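Local coordinates for protein succinate-semialdehyde dehydrogenase (Streptococcus pyogenes MGAS1882, PDB 4OGD) that probably oxidises succinic semialdehyde to succinate with NADP+ as the cofactor, as a dimeric member of the aldehyde dehydrogenase family, at residues 390-395 / 412-417; 234-239 / 264-269; 380-385 / 405-410; 249-254 / 281-286; 270-275 / 369-374. One frame throughout, in Å; residues are numbered along the deposited sequence.

Interaction 1: residues 390-395 / 412-417; sequences GTIFSS and SFINSG
A beta-alpha-beta crossover puts Thr391 and Ile392 beside Phe413 and Ile414 as parallel neighbours at the edge of this chain's seven-stranded sheet. Phe413 N bonds to Gly390 O (2.8 Å), Ile392 N to Phe413 O, and Asn415 N to Ile392 O (2.9 Å). Asn415 then leaves the strand with left-handed backbone angles, and its side-chain amide prolongs the ladder: OD1 accepts Ser394 N (2.9 Å) while ND2 gives a bond to Ser394 O (2.9 Å), which lies in the amide plane. This double grip fixes the amide's rotation. A CH-pi contact sets Asn415 CA over the Phe393 face, 3.8 Å from the ring centroid. Thr391 OG1, on the side of its backbone N (chi1 -70°), donates to Ser416 O at 2.7 Å. On the other face of the sheet, Ile414 CD1 meets Ile392 CB (3.9 Å), beneath helix 397-406. Strand 235-238 flanks 391-393 on its far side, helix 244-256 packs on Phe393, and a strand of the second subunit pairs with Ser412 and Phe413.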
# COMPACT_ATOMS: atom_id res chain seq x y z
N GLY A 390 -16.87 -13.66 -3.93
CA GLY A 390 -18.07 -13.85 -4.73
C GLY A 390 -17.99 -15.13 -5.52
O GLY A 390 -16.92 -15.71 -5.67
N THR A 391 -19.14 -15.57 -6.03
CA THR A 391 -19.23 -16.81 -6.78
C THR A 391 -20.02 -16.60 -8.05
O THR A 391 -21.00 -15.86 -8.04
CB THR A 391 -19.94 -17.88 -5.94
OG1 THR A 391 -19.10 -18.26 -4.84
CG2 THR A 391 -20.30 -19.12 -6.77
N ILE A 392 -19.57 -17.20 -9.14
CA ILE A 392 -20.38 -17.27 -10.34
C ILE A 392 -20.71 -18.73 -10.61
O ILE A 392 -19.80 -19.56 -10.75
CB ILE A 392 -19.67 -16.69 -11.58
CG1 ILE A 392 -19.14 -15.27 -11.33
CG2 ILE A 392 -20.61 -16.73 -12.79
CD1 ILE A 392 -20.20 -14.26 -10.94
N PHE A 393 -22.01 -19.04 -10.65
CA PHE A 393 -22.46 -20.40 -10.92
C PHE A 393 -23.01 -20.52 -12.33
O PHE A 393 -24.04 -19.93 -12.67
CB PHE A 393 -23.51 -20.85 -9.88
CG PHE A 393 -23.17 -22.16 -9.25
CD1 PHE A 393 -23.54 -23.35 -9.86
CD2 PHE A 393 -22.43 -22.21 -8.08
CE1 PHE A 393 -23.21 -24.56 -9.29
CE2 PHE A 393 -22.10 -23.41 -7.50
CZ PHE A 393 -22.49 -24.59 -8.12
N SER A 394 -22.28 -21.26 -13.16
CA SER A 394 -22.60 -21.41 -14.57
C SER A 394 -21.94 -22.66 -15.14
O SER A 394 -20.77 -22.93 -14.87
CB SER A 394 -22.11 -20.19 -15.36
OG SER A 394 -22.26 -20.40 -16.76
N SER A 395 -22.68 -23.42 -15.94
CA SER A 395 -22.13 -24.64 -16.53
C SER A 395 -21.30 -24.35 -17.78
O SER A 395 -20.71 -25.27 -18.36
CB SER A 395 -23.24 -25.64 -16.86
OG SER A 395 -24.12 -25.10 -17.83
N SER A 412 -13.14 -14.16 -7.48
CA SER A 412 -14.35 -14.80 -8.01
C SER A 412 -14.16 -16.30 -8.03
O SER A 412 -13.19 -16.80 -8.62
CB SER A 412 -14.65 -14.30 -9.43
OG SER A 412 -14.96 -12.92 -9.42
N PHE A 413 -15.06 -17.02 -7.36
CA PHE A 413 -14.98 -18.47 -7.27
C PHE A 413 -16.02 -19.08 -8.19
O PHE A 413 -17.21 -18.78 -8.08
CB PHE A 413 -15.18 -18.91 -5.82
CG PHE A 413 -14.18 -18.31 -4.87
CD1 PHE A 413 -12.87 -18.75 -4.87
CD2 PHE A 413 -14.55 -17.29 -4.01
CE1 PHE A 413 -11.93 -18.18 -4.02
CE2 PHE A 413 -13.61 -16.71 -3.15
CZ PHE A 413 -12.31 -17.17 -3.15
N ILE A 414 -15.57 -19.91 -9.11
CA ILE A 414 -16.47 -20.45 -10.14
C ILE A 414 -17.07 -21.78 -9.68
O ILE A 414 -16.34 -22.70 -9.31
CB ILE A 414 -15.74 -20.63 -11.49
CG1 ILE A 414 -15.10 -19.32 -11.96
CG2 ILE A 414 -16.68 -21.23 -12.55
CD1 ILE A 414 -16.03 -18.12 -11.96
N ASN A 415 -18.41 -21.87 -9.70
CA ASN A 415 -19.13 -23.10 -9.33
C ASN A 415 -18.75 -23.65 -7.96
O ASN A 415 -18.73 -24.87 -7.74
CB ASN A 415 -18.97 -24.16 -10.41
CG ASN A 415 -19.65 -23.77 -11.70
OD1 ASN A 415 -20.70 -23.14 -11.67
ND2 ASN A 415 -19.06 -24.12 -12.83
N SER A 416 -18.49 -22.75 -7.03
CA SER A 416 -17.97 -23.11 -5.72
C SER A 416 -18.03 -21.92 -4.78
O SER A 416 -18.06 -20.77 -5.24
CB SER A 416 -16.51 -23.57 -5.83
OG SER A 416 -15.72 -22.59 -6.50
N GLY A 417 -18.06 -22.19 -3.48
CA GLY A 417 -17.89 -21.15 -2.49
C GLY A 417 -16.42 -20.79 -2.37
O GLY A 417 -15.60 -21.26 -3.16

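Interaction 2: residues 234-239 / 264-269; sequences DAFIIL and TSSKRF
The Phe236 ring receives Phe269 CE1 over one face, 3.5 Å above its plane, and has Ser266 OG near its edge, 3.4 Å from Phe236 CD2. The two phenyls form a T-shaped (edge-to-face) pair with planes at 62°, in which the rim of Phe269 is turned toward Phe236, and Ser266 O lies over a face of the Phe269 ring. Phe236 gets there with CG anti to its backbone N (chi1 -176°). On the opposite face of the sheet, Ala235 CB sits over the guanidinium of Arg268, 3.8 Å from NH2. That flat group is held by carbonyls: Asp233 O takes NE, and Val380 O and Ala381 O, at the end of helix 374-382, take NH1 and NH2. Backbone bonds run from Arg268 N to Asp234 O (2.9 Å) and from Phe236 N to Arg268 O (2.8 Å). Before the ladder begins, a water donates to Asp234 OD2 (2.7 Å) and Thr264 O, while Asp234 OD1 accepts Gly389 N. Another water links Asp234 N, Ser265 O and Lys267 NZ, which also forms a salt bridge with Glu360. Parallel strands 235-238 and 268-272, joined through helix 244-256, make a beta-alpha-beta crossover of the Rossmann-like kind found in aldehyde dehydrogenase catalytic domains.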
# COMPACT_ATOMS: atom_id res chain seq x y z
N ASP A 234 -20.32 -10.83 -0.11
CA ASP A 234 -20.06 -11.43 -1.41
C ASP A 234 -21.32 -11.87 -2.13
O ASP A 234 -22.21 -12.48 -1.54
CB ASP A 234 -19.14 -12.65 -1.26
CG ASP A 234 -17.73 -12.28 -0.82
OD1 ASP A 234 -17.39 -11.08 -0.73
OD2 ASP A 234 -16.95 -13.22 -0.58
N ALA A 235 -21.39 -11.55 -3.42
CA ALA A 235 -22.50 -12.00 -4.25
C ALA A 235 -22.21 -13.38 -4.85
O ALA A 235 -21.17 -13.58 -5.49
CB ALA A 235 -22.78 -11.00 -5.34
N PHE A 236 -23.13 -14.31 -4.62
CA PHE A 236 -23.09 -15.66 -5.17
C PHE A 236 -24.17 -15.63 -6.26
O PHE A 236 -25.36 -15.63 -5.95
CB PHE A 236 -23.43 -16.64 -4.03
CG PHE A 236 -23.36 -18.12 -4.39
CD1 PHE A 236 -24.24 -18.69 -5.29
CD2 PHE A 236 -22.45 -18.96 -3.73
CE1 PHE A 236 -24.20 -20.06 -5.58
CE2 PHE A 236 -22.39 -20.32 -4.01
CZ PHE A 236 -23.26 -20.88 -4.93
N ILE A 237 -23.73 -15.54 -7.52
CA ILE A 237 -24.63 -15.25 -8.64
C ILE A 237 -24.95 -16.52 -9.42
O ILE A 237 -24.05 -17.17 -9.97
CB ILE A 237 -24.01 -14.23 -9.60
CG1 ILE A 237 -23.50 -13.01 -8.83
CG2 ILE A 237 -25.02 -13.82 -10.67
CD1 ILE A 237 -22.76 -12.00 -9.71
N ILE A 238 -26.23 -16.88 -9.46
CA ILE A 238 -26.68 -18.09 -10.14
C ILE A 238 -27.16 -17.74 -11.55
O ILE A 238 -28.23 -17.16 -11.72
CB ILE A 238 -27.80 -18.76 -9.34
CG1 ILE A 238 -27.33 -19.04 -7.91
CG2 ILE A 238 -28.26 -20.05 -10.01
CD1 ILE A 238 -28.41 -19.59 -7.02
N LEU A 239 -26.34 -18.06 -12.55
CA LEU A 239 -26.67 -17.72 -13.93
C LEU A 239 -27.72 -18.65 -14.52
O LEU A 239 -28.08 -19.67 -13.93
CB LEU A 239 -25.41 -17.71 -14.81
CG LEU A 239 -24.30 -16.76 -14.36
CD1 LEU A 239 -23.21 -16.65 -15.41
CD2 LEU A 239 -24.89 -15.39 -14.06
N THR A 264 -15.49 -13.93 3.43
CA THR A 264 -15.86 -14.42 2.11
C THR A 264 -17.04 -15.41 2.14
O THR A 264 -17.19 -16.24 1.23
CB THR A 264 -14.66 -15.10 1.39
OG1 THR A 264 -14.03 -16.03 2.29
CG2 THR A 264 -13.63 -14.06 0.95
N SER A 265 -17.88 -15.31 3.16
CA SER A 265 -19.11 -16.11 3.17
C SER A 265 -19.99 -15.67 2.00
O SER A 265 -19.89 -14.54 1.53
CB SER A 265 -19.87 -15.92 4.49
OG SER A 265 -20.86 -16.94 4.66
N SER A 266 -20.83 -16.57 1.50
CA SER A 266 -21.69 -16.24 0.37
C SER A 266 -22.95 -15.52 0.85
O SER A 266 -24.01 -16.13 0.97
CB SER A 266 -22.04 -17.51 -0.40
OG SER A 266 -20.85 -18.12 -0.90
N LYS A 267 -22.82 -14.23 1.12
CA LYS A 267 -23.84 -13.52 1.90
C LYS A 267 -25.03 -13.03 1.09
O LYS A 267 -26.13 -12.91 1.62
CB LYS A 267 -23.21 -12.36 2.68
CG LYS A 267 -22.07 -12.80 3.58
CD LYS A 267 -21.83 -11.81 4.71
CE LYS A 267 -20.66 -12.27 5.60
NZ LYS A 267 -19.32 -11.79 5.08
N ARG A 268 -24.82 -12.74 -0.19
CA ARG A 268 -25.93 -12.30 -1.05
C ARG A 268 -26.09 -13.26 -2.20
O ARG A 268 -25.32 -13.23 -3.16
CB ARG A 268 -25.70 -10.88 -1.59
CG ARG A 268 -25.61 -9.78 -0.52
CD ARG A 268 -25.42 -8.39 -1.17
NE ARG A 268 -24.12 -8.31 -1.82
CZ ARG A 268 -23.88 -7.68 -2.97
NH1 ARG A 268 -24.86 -7.05 -3.61
NH2 ARG A 268 -22.66 -7.68 -3.47
N PHE A 269 -27.11 -14.12 -2.13
CA PHE A 269 -27.42 -14.98 -3.25
C PHE A 269 -28.23 -14.18 -4.25
O PHE A 269 -29.26 -13.62 -3.90
CB PHE A 269 -28.22 -16.19 -2.79
CG PHE A 269 -27.41 -17.18 -1.99
CD1 PHE A 269 -26.46 -17.98 -2.62
CD2 PHE A 269 -27.58 -17.29 -0.62
CE1 PHE A 269 -25.71 -18.90 -1.89
CE2 PHE A 269 -26.82 -18.22 0.12
CZ PHE A 269 -25.89 -19.02 -0.52
O HOH W 1 -18.93 -12.09 2.18
O HOH W 2 -17.12 -15.66 -1.63

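Interaction 3: residues 380-385 / 405-410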
# COMPACT_ATOMS: atom_id res chain seq x y z
N VAL A 380 -26.54 -5.42 -9.34
CA VAL A 380 -26.78 -5.64 -7.91
C VAL A 380 -25.50 -6.13 -7.22
O VAL A 380 -25.14 -5.64 -6.15
CB VAL A 380 -27.96 -6.61 -7.66
CG1 VAL A 380 -28.08 -6.94 -6.19
CG2 VAL A 380 -29.25 -5.98 -8.16
N ALA A 381 -24.80 -7.07 -7.84
CA ALA A 381 -23.54 -7.55 -7.29
C ALA A 381 -22.57 -6.40 -7.00
O ALA A 381 -21.89 -6.39 -5.96
CB ALA A 381 -22.90 -8.57 -8.23
N ASN A 382 -22.52 -5.42 -7.91
CA ASN A 382 -21.57 -4.32 -7.80
C ASN A 382 -22.09 -3.14 -6.99
O ASN A 382 -21.32 -2.24 -6.66
CB ASN A 382 -21.11 -3.85 -9.18
CG ASN A 382 -20.26 -4.88 -9.88
OD1 ASN A 382 -19.70 -5.76 -9.23
ND2 ASN A 382 -20.13 -4.77 -11.20
N ASP A 383 -23.39 -3.14 -6.70
CA ASP A 383 -23.97 -2.10 -5.86
C ASP A 383 -23.71 -2.47 -4.41
O ASP A 383 -24.60 -2.91 -3.69
CB ASP A 383 -25.47 -1.94 -6.13
CG ASP A 383 -26.09 -0.79 -5.35
OD1 ASP A 383 -25.36 0.17 -5.01
OD2 ASP A 383 -27.31 -0.86 -5.07
N SER A 384 -22.46 -2.30 -4.00
CA SER A 384 -22.01 -2.76 -2.69
C SER A 384 -20.84 -1.91 -2.23
O SER A 384 -20.03 -1.48 -3.04
CB SER A 384 -21.56 -4.22 -2.80
OG SER A 384 -21.15 -4.72 -1.53
N ASN A 385 -20.78 -1.66 -0.92
CA ASN A 385 -19.62 -1.02 -0.32
C ASN A 385 -18.48 -2.00 -0.13
O ASN A 385 -17.38 -1.60 0.24
CB ASN A 385 -19.99 -0.41 1.03
CG ASN A 385 -20.93 0.76 0.89
OD1 ASN A 385 -20.78 1.57 -0.02
ND2 ASN A 385 -21.91 0.84 1.78
N ALA A 405 -15.35 -11.36 -14.55
CA ALA A 405 -14.53 -10.18 -14.84
C ALA A 405 -15.33 -8.90 -14.67
O ALA A 405 -14.76 -7.85 -14.36
CB ALA A 405 -13.96 -10.26 -16.25
N LYS A 406 -16.64 -8.98 -14.85
CA LYS A 406 -17.49 -7.80 -14.71
C LYS A 406 -17.82 -7.43 -13.27
O LYS A 406 -18.36 -6.36 -13.01
CB LYS A 406 -18.77 -7.96 -15.53
CG LYS A 406 -18.51 -8.03 -17.02
CD LYS A 406 -19.80 -8.26 -17.79
CE LYS A 406 -19.54 -8.25 -19.29
NZ LYS A 406 -20.77 -8.62 -20.04
N ILE A 407 -17.50 -8.32 -12.33
CA ILE A 407 -17.78 -8.04 -10.92
C ILE A 407 -16.66 -7.22 -10.29
O ILE A 407 -15.47 -7.54 -10.45
CB ILE A 407 -17.98 -9.34 -10.09
CG1 ILE A 407 -18.98 -10.27 -10.78
CG2 ILE A 407 -18.48 -9.00 -8.69
CD1 ILE A 407 -20.32 -9.61 -11.09
N GLU A 408 -17.04 -6.16 -9.59
CA GLU A 408 -16.11 -5.30 -8.87
C GLU A 408 -15.79 -5.95 -7.53
O GLU A 408 -16.46 -5.69 -6.52
CB GLU A 408 -16.71 -3.91 -8.68
CG GLU A 408 -16.88 -3.16 -10.00
CD GLU A 408 -17.48 -1.78 -9.82
OE1 GLU A 408 -18.17 -1.55 -8.81
OE2 GLU A 408 -17.27 -0.94 -10.72
N THR A 409 -14.78 -6.81 -7.53
CA THR A 409 -14.41 -7.58 -6.35
C THR A 409 -13.02 -8.16 -6.54
O THR A 409 -12.53 -8.25 -7.67
CB THR A 409 -15.42 -8.73 -6.12
OG1 THR A 409 -15.19 -9.29 -4.82
CG2 THR A 409 -15.25 -9.83 -7.17
N GLY A 410 -12.38 -8.57 -5.45
CA GLY A 410 -11.02 -9.06 -5.52
C GLY A 410 -10.88 -10.53 -5.89
O GLY A 410 -9.81 -10.96 -6.34
O HOH W 3 -19.18 -7.34 -5.44
O HOH W 4 -21.06 -0.07 -8.75
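One side-chain amide, that of Asn382, grips the backbone on both sides of Ile407. Its ND2 donates to Lys406 O (3.0 Å), with donor and acceptor groups essentially coplanar, whereas its OD1 accepts Glu408 N at 2.7 Å from a donor that stands 43° above the carbonyl plane. The two bonds are nearly straight at hydrogen and hold the amide against rotation. Having CG beside its own backbone N (chi1 -69°) sends the Asn382 amide outward to the other segment. Asn382 is the last residue of helix 374-382, and the backbone it binds is the last residue of helix 397-406 and the turn just after it; both helices pack on the face of the sheet that carries Ile237, so the contact joins the C-terminal ends of two neighbouring sheet-covering helices. Ala381 CB meets Ile407 CD1 at 4.0 Å on the side facing the sheet, and Ile407 CG2 lies 3.5 Å from Asn382 OD1. The Glu408 chain crosses the Asn382 side chain at about a right angle, with CG of Glu408 3.8 Å from CG of Asn382, and runs on extended to a carboxylate with several partners. Glu408 OE1 forms a salt bridge with Lys430, while OE2 meets Lys37 and Tyr36 of the second subunit.

Interaction 4: residues 249-254 / 281-286; sequences KVLYFS and ELLTKV
Next to the point where Leu251 and Tyr252 meet Val286, Val250 O is gripped twice within its own helix, by Ser254 N at 2.9 Å and by Ser254 OG at 2.8 Å, the hydroxyl standing above the carbonyl plane. Helices 244-256 and 276-288 cover one face of the sheet, the one bearing Phe236 and Phe269, and their facing segments cross at -63° with axes 9.7 Å apart. No hydrogen bond links the two segments; the contact is apolar. Leu251 points toward the other helix, and its CD1 touches Leu282 CD2 at 3.8 Å and Leu283 CD1 at 4.2 Å. The two facing leucines both carry CG anti to the backbone N, which swings their branches in toward Leu251. Underneath, Phe269 of strand 268-272 packs against Leu251 and Leu283. Val286 packs against the backbone at Tyr252: CG1, anti to its backbone N (chi1 166°), lies 3.6 Å from Tyr252 N and 3.7 Å from Tyr252 CB. A salt bridge between Lys285 and Glu248 adds a charged link between the same helices. The tyrosine hydroxyl bonds beyond the contact to Thr301 O, and at the ring's edge, in its plane, Val286 O approaches Tyr252 CD1 to 3.6 Å.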
# COMPACT_ATOMS: atom_id res chain seq x y z
N LYS A 249 -24.86 -29.00 -3.74
CA LYS A 249 -23.76 -29.60 -3.00
C LYS A 249 -22.83 -28.60 -2.32
O LYS A 249 -22.11 -28.97 -1.39
CB LYS A 249 -22.98 -30.54 -3.92
CG LYS A 249 -23.84 -31.72 -4.38
CD LYS A 249 -23.13 -32.65 -5.34
CE LYS A 249 -23.97 -33.91 -5.54
NZ LYS A 249 -23.34 -34.89 -6.46
N VAL A 250 -22.85 -27.35 -2.77
CA VAL A 250 -21.95 -26.36 -2.18
C VAL A 250 -22.64 -25.37 -1.25
O VAL A 250 -21.97 -24.60 -0.55
CB VAL A 250 -21.15 -25.57 -3.25
CG1 VAL A 250 -20.55 -26.51 -4.29
CG2 VAL A 250 -22.03 -24.51 -3.92
N LEU A 251 -23.97 -25.39 -1.20
CA LEU A 251 -24.70 -24.34 -0.49
C LEU A 251 -24.45 -24.28 1.02
O LEU A 251 -24.28 -23.19 1.57
CB LEU A 251 -26.20 -24.38 -0.79
CG LEU A 251 -26.68 -23.91 -2.16
CD1 LEU A 251 -28.19 -24.07 -2.25
CD2 LEU A 251 -26.29 -22.46 -2.46
N TYR A 252 -24.43 -25.44 1.68
CA TYR A 252 -24.24 -25.46 3.13
C TYR A 252 -22.90 -24.82 3.50
O TYR A 252 -22.84 -23.91 4.32
CB TYR A 252 -24.32 -26.89 3.69
CG TYR A 252 -24.50 -26.92 5.19
CD1 TYR A 252 -25.76 -27.06 5.74
CD2 TYR A 252 -23.42 -26.77 6.04
CE1 TYR A 252 -25.94 -27.08 7.12
CE2 TYR A 252 -23.58 -26.78 7.41
CZ TYR A 252 -24.84 -26.94 7.95
OH TYR A 252 -25.01 -26.95 9.31
N PHE A 253 -21.84 -25.29 2.86
CA PHE A 253 -20.52 -24.70 3.08
C PHE A 253 -20.53 -23.21 2.78
O PHE A 253 -19.99 -22.41 3.55
CB PHE A 253 -19.47 -25.38 2.19
CG PHE A 253 -18.19 -24.60 2.09
CD1 PHE A 253 -17.24 -24.67 3.09
CD2 PHE A 253 -17.96 -23.77 1.00
CE1 PHE A 253 -16.06 -23.93 3.00
CE2 PHE A 253 -16.79 -23.03 0.91
CZ PHE A 253 -15.85 -23.11 1.91
N SER A 254 -21.15 -22.83 1.66
CA SER A 254 -21.02 -21.46 1.18
C SER A 254 -21.52 -20.40 2.15
O SER A 254 -20.96 -19.31 2.19
CB SER A 254 -21.69 -21.29 -0.18
OG SER A 254 -20.96 -22.03 -1.15
N GLU A 281 -36.72 -22.64 -2.01
CA GLU A 281 -36.95 -23.99 -1.52
C GLU A 281 -35.66 -24.78 -1.31
O GLU A 281 -35.53 -25.52 -0.33
CB GLU A 281 -37.89 -24.74 -2.45
CG GLU A 281 -39.34 -24.40 -2.18
CD GLU A 281 -39.65 -24.45 -0.70
OE1 GLU A 281 -40.11 -23.42 -0.15
OE2 GLU A 281 -39.42 -25.51 -0.07
N LEU A 282 -34.72 -24.63 -2.23
CA LEU A 282 -33.45 -25.34 -2.13
C LEU A 282 -32.63 -24.87 -0.93
O LEU A 282 -32.12 -25.69 -0.16
CB LEU A 282 -32.64 -25.19 -3.41
CG LEU A 282 -31.29 -25.91 -3.42
CD1 LEU A 282 -31.51 -27.40 -3.24
CD2 LEU A 282 -30.55 -25.64 -4.71
N LEU A 283 -32.51 -23.56 -0.76
CA LEU A 283 -31.73 -23.02 0.35
C LEU A 283 -32.38 -23.38 1.70
O LEU A 283 -31.69 -23.68 2.68
CB LEU A 283 -31.53 -21.51 0.22
CG LEU A 283 -30.50 -20.90 1.17
CD1 LEU A 283 -29.10 -21.38 0.81
CD2 LEU A 283 -30.55 -19.37 1.15
N THR A 284 -33.71 -23.37 1.72
CA THR A 284 -34.45 -23.80 2.90
C THR A 284 -34.16 -25.27 3.24
O THR A 284 -33.90 -25.61 4.40
CB THR A 284 -35.96 -23.60 2.70
OG1 THR A 284 -36.24 -22.20 2.55
CG2 THR A 284 -36.74 -24.15 3.90
N LYS A 285 -34.17 -26.12 2.22
CA LYS A 285 -33.87 -27.54 2.40
C LYS A 285 -32.49 -27.73 3.01
O LYS A 285 -32.31 -28.48 3.96
CB LYS A 285 -33.94 -28.25 1.05
CG LYS A 285 -33.53 -29.72 1.09
CD LYS A 285 -33.39 -30.28 -0.31
CE LYS A 285 -33.02 -31.75 -0.31
NZ LYS A 285 -32.65 -32.19 -1.68
N VAL A 286 -31.51 -27.01 2.45
CA VAL A 286 -30.13 -27.12 2.91
C VAL A 286 -29.96 -26.63 4.35
O VAL A 286 -29.30 -27.27 5.17
CB VAL A 286 -29.19 -26.34 1.96
CG1 VAL A 286 -27.82 -26.14 2.59
CG2 VAL A 286 -29.06 -27.07 0.62

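Interaction 5: residues 270-275 / 369-374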
# COMPACT_ATOMS: atom_id res chain seq x y z
N ILE A 270 -27.75 -14.10 -5.48
CA ILE A 270 -28.45 -13.34 -6.51
C ILE A 270 -29.03 -14.32 -7.52
O ILE A 270 -28.29 -15.07 -8.16
CB ILE A 270 -27.50 -12.32 -7.15
CG1 ILE A 270 -26.99 -11.35 -6.08
CG2 ILE A 270 -28.20 -11.55 -8.25
CD1 ILE A 270 -26.05 -10.28 -6.62
N VAL A 271 -30.35 -14.34 -7.64
CA VAL A 271 -31.05 -15.37 -8.41
C VAL A 271 -32.03 -14.75 -9.39
O VAL A 271 -32.69 -13.76 -9.09
CB VAL A 271 -31.75 -16.38 -7.46
CG1 VAL A 271 -32.84 -15.71 -6.66
CG2 VAL A 271 -32.32 -17.54 -8.24
N LEU A 272 -32.11 -15.33 -10.59
CA LEU A 272 -33.02 -14.85 -11.61
C LEU A 272 -34.48 -15.16 -11.25
O LEU A 272 -34.76 -16.15 -10.58
CB LEU A 272 -32.63 -15.45 -12.97
CG LEU A 272 -31.24 -15.00 -13.41
CD1 LEU A 272 -30.63 -15.94 -14.43
CD2 LEU A 272 -31.33 -13.60 -13.99
N ASP A 273 -35.41 -14.30 -11.67
CA ASP A 273 -36.82 -14.42 -11.32
C ASP A 273 -37.37 -15.83 -11.55
O ASP A 273 -38.08 -16.38 -10.71
CB ASP A 273 -37.65 -13.40 -12.10
CG ASP A 273 -39.13 -13.46 -11.76
OD1 ASP A 273 -39.52 -12.87 -10.73
OD2 ASP A 273 -39.89 -14.11 -12.50
N LYS A 274 -37.02 -16.40 -12.70
CA LYS A 274 -37.42 -17.74 -13.12
C LYS A 274 -37.05 -18.79 -12.08
O LYS A 274 -37.78 -19.78 -11.87
CB LYS A 274 -36.72 -18.06 -14.45
CG LYS A 274 -36.98 -19.44 -15.01
CD LYS A 274 -36.27 -19.61 -16.35
CE LYS A 274 -36.69 -20.90 -17.04
NZ LYS A 274 -36.62 -20.74 -18.52
N ASP A 275 -35.92 -18.58 -11.42
CA ASP A 275 -35.34 -19.57 -10.51
C ASP A 275 -35.60 -19.26 -9.04
O ASP A 275 -35.18 -20.00 -8.15
CB ASP A 275 -33.82 -19.63 -10.71
CG ASP A 275 -33.43 -20.08 -12.11
OD1 ASP A 275 -34.10 -20.98 -12.67
OD2 ASP A 275 -32.45 -19.53 -12.64
N TYR A 369 -31.55 -12.31 -3.12
CA TYR A 369 -31.83 -11.12 -3.92
C TYR A 369 -32.36 -11.56 -5.28
O TYR A 369 -31.64 -12.19 -6.05
CB TYR A 369 -30.54 -10.32 -4.15
CG TYR A 369 -30.01 -9.58 -2.94
CD1 TYR A 369 -29.89 -8.20 -2.94
CD2 TYR A 369 -29.59 -10.27 -1.80
CE1 TYR A 369 -29.39 -7.52 -1.85
CE2 TYR A 369 -29.09 -9.60 -0.69
CZ TYR A 369 -28.99 -8.22 -0.72
OH TYR A 369 -28.48 -7.54 0.36
N LYS A 370 -33.62 -11.22 -5.58
CA LYS A 370 -34.18 -11.59 -6.88
C LYS A 370 -33.88 -10.53 -7.93
O LYS A 370 -34.04 -9.34 -7.68
CB LYS A 370 -35.69 -11.81 -6.79
CG LYS A 370 -36.31 -12.36 -8.07
CD LYS A 370 -37.83 -12.55 -7.94
CE LYS A 370 -38.55 -11.21 -7.95
NZ LYS A 370 -38.72 -10.68 -9.34
N VAL A 371 -33.41 -10.95 -9.10
CA VAL A 371 -33.18 -10.02 -10.21
C VAL A 371 -33.86 -10.49 -11.50
O VAL A 371 -34.27 -11.65 -11.61
CB VAL A 371 -31.67 -9.76 -10.45
CG1 VAL A 371 -31.06 -9.16 -9.20
CG2 VAL A 371 -30.94 -11.03 -10.86
N SER A 372 -33.98 -9.58 -12.47
CA SER A 372 -34.73 -9.89 -13.69
C SER A 372 -33.88 -10.30 -14.88
O SER A 372 -34.41 -10.70 -15.92
CB SER A 372 -35.63 -8.71 -14.08
OG SER A 372 -36.72 -8.60 -13.18
N SER A 373 -32.56 -10.21 -14.74
CA SER A 373 -31.68 -10.40 -15.88
C SER A 373 -30.25 -10.56 -15.39
O SER A 373 -29.95 -10.26 -14.24
CB SER A 373 -31.76 -9.19 -16.81
OG SER A 373 -31.32 -8.01 -16.15
N GLU A 374 -29.38 -11.05 -16.26
CA GLU A 374 -27.97 -11.18 -15.93
C GLU A 374 -27.35 -9.80 -15.77
O GLU A 374 -26.49 -9.59 -14.90
CB GLU A 374 -27.25 -11.95 -17.02
CG GLU A 374 -25.77 -12.14 -16.75
CD GLU A 374 -25.14 -13.08 -17.74
OE1 GLU A 374 -25.50 -14.28 -17.73
OE2 GLU A 374 -24.32 -12.62 -18.56
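Ile270, Val271 and Leu272 pair in parallel with Tyr369, Lys370 and Val371, joining strands 268-272 and 365-371 of the Rossmann-like sheet. Val271 N bonds to Tyr369 O (3.0 Å) and Val371 N to Val271 O (2.9 Å); a weak, bent bond from Asp273 N to Val371 O ends the ladder. On one face Ile270 CG2 meets Val371 CG2 at 3.8 Å, and Leu272 CD2 reaches past the strand to Ser373 C (3.5 Å). At the solvent-exposed surface a salt bridge joins Lys370 NZ to Asp273 OD1 at 2.7 Å, on the anti side of the carboxylate. The lysine chain folds back at chi3 (73°) and chi4 (80°) to bring NZ there, and lies alongside the aspartate. Further out, Ala377 and Val380 of helix 374-382 cover Ile270, while Tyr276 and Phe279 of helix 276-288 cover Val271 on the other face. Tyr369 OH bonds to Tyr357 O. Ser373 is the N-cap of the helix that follows strand 365-371, its OG accepting Glu376 N.

In the fold
From the N terminus, 234-239 opens first and is closed by 264-269 in interaction 2, around helix 244-256. Interaction 4 starts inside that loop, at 249-254, and closes beyond it at 281-286, so the two cross. Interaction 5 leaves from 270-275, again crossing interaction 4, and spans the longest loop, to 369-374. Interactions 3 and 1 come after it and cross each other: 380-385, 390-395, 405-410, 412-417. No contact nests within another. Interactions 5, 2 and 1 join strands of one sheet, interactions 1 and 2 through the neighbouring strands 391-393 and 235-238. Interaction 4 ties helices on one sheet face; interaction 3 ties helix ends on the other, near the second subunit.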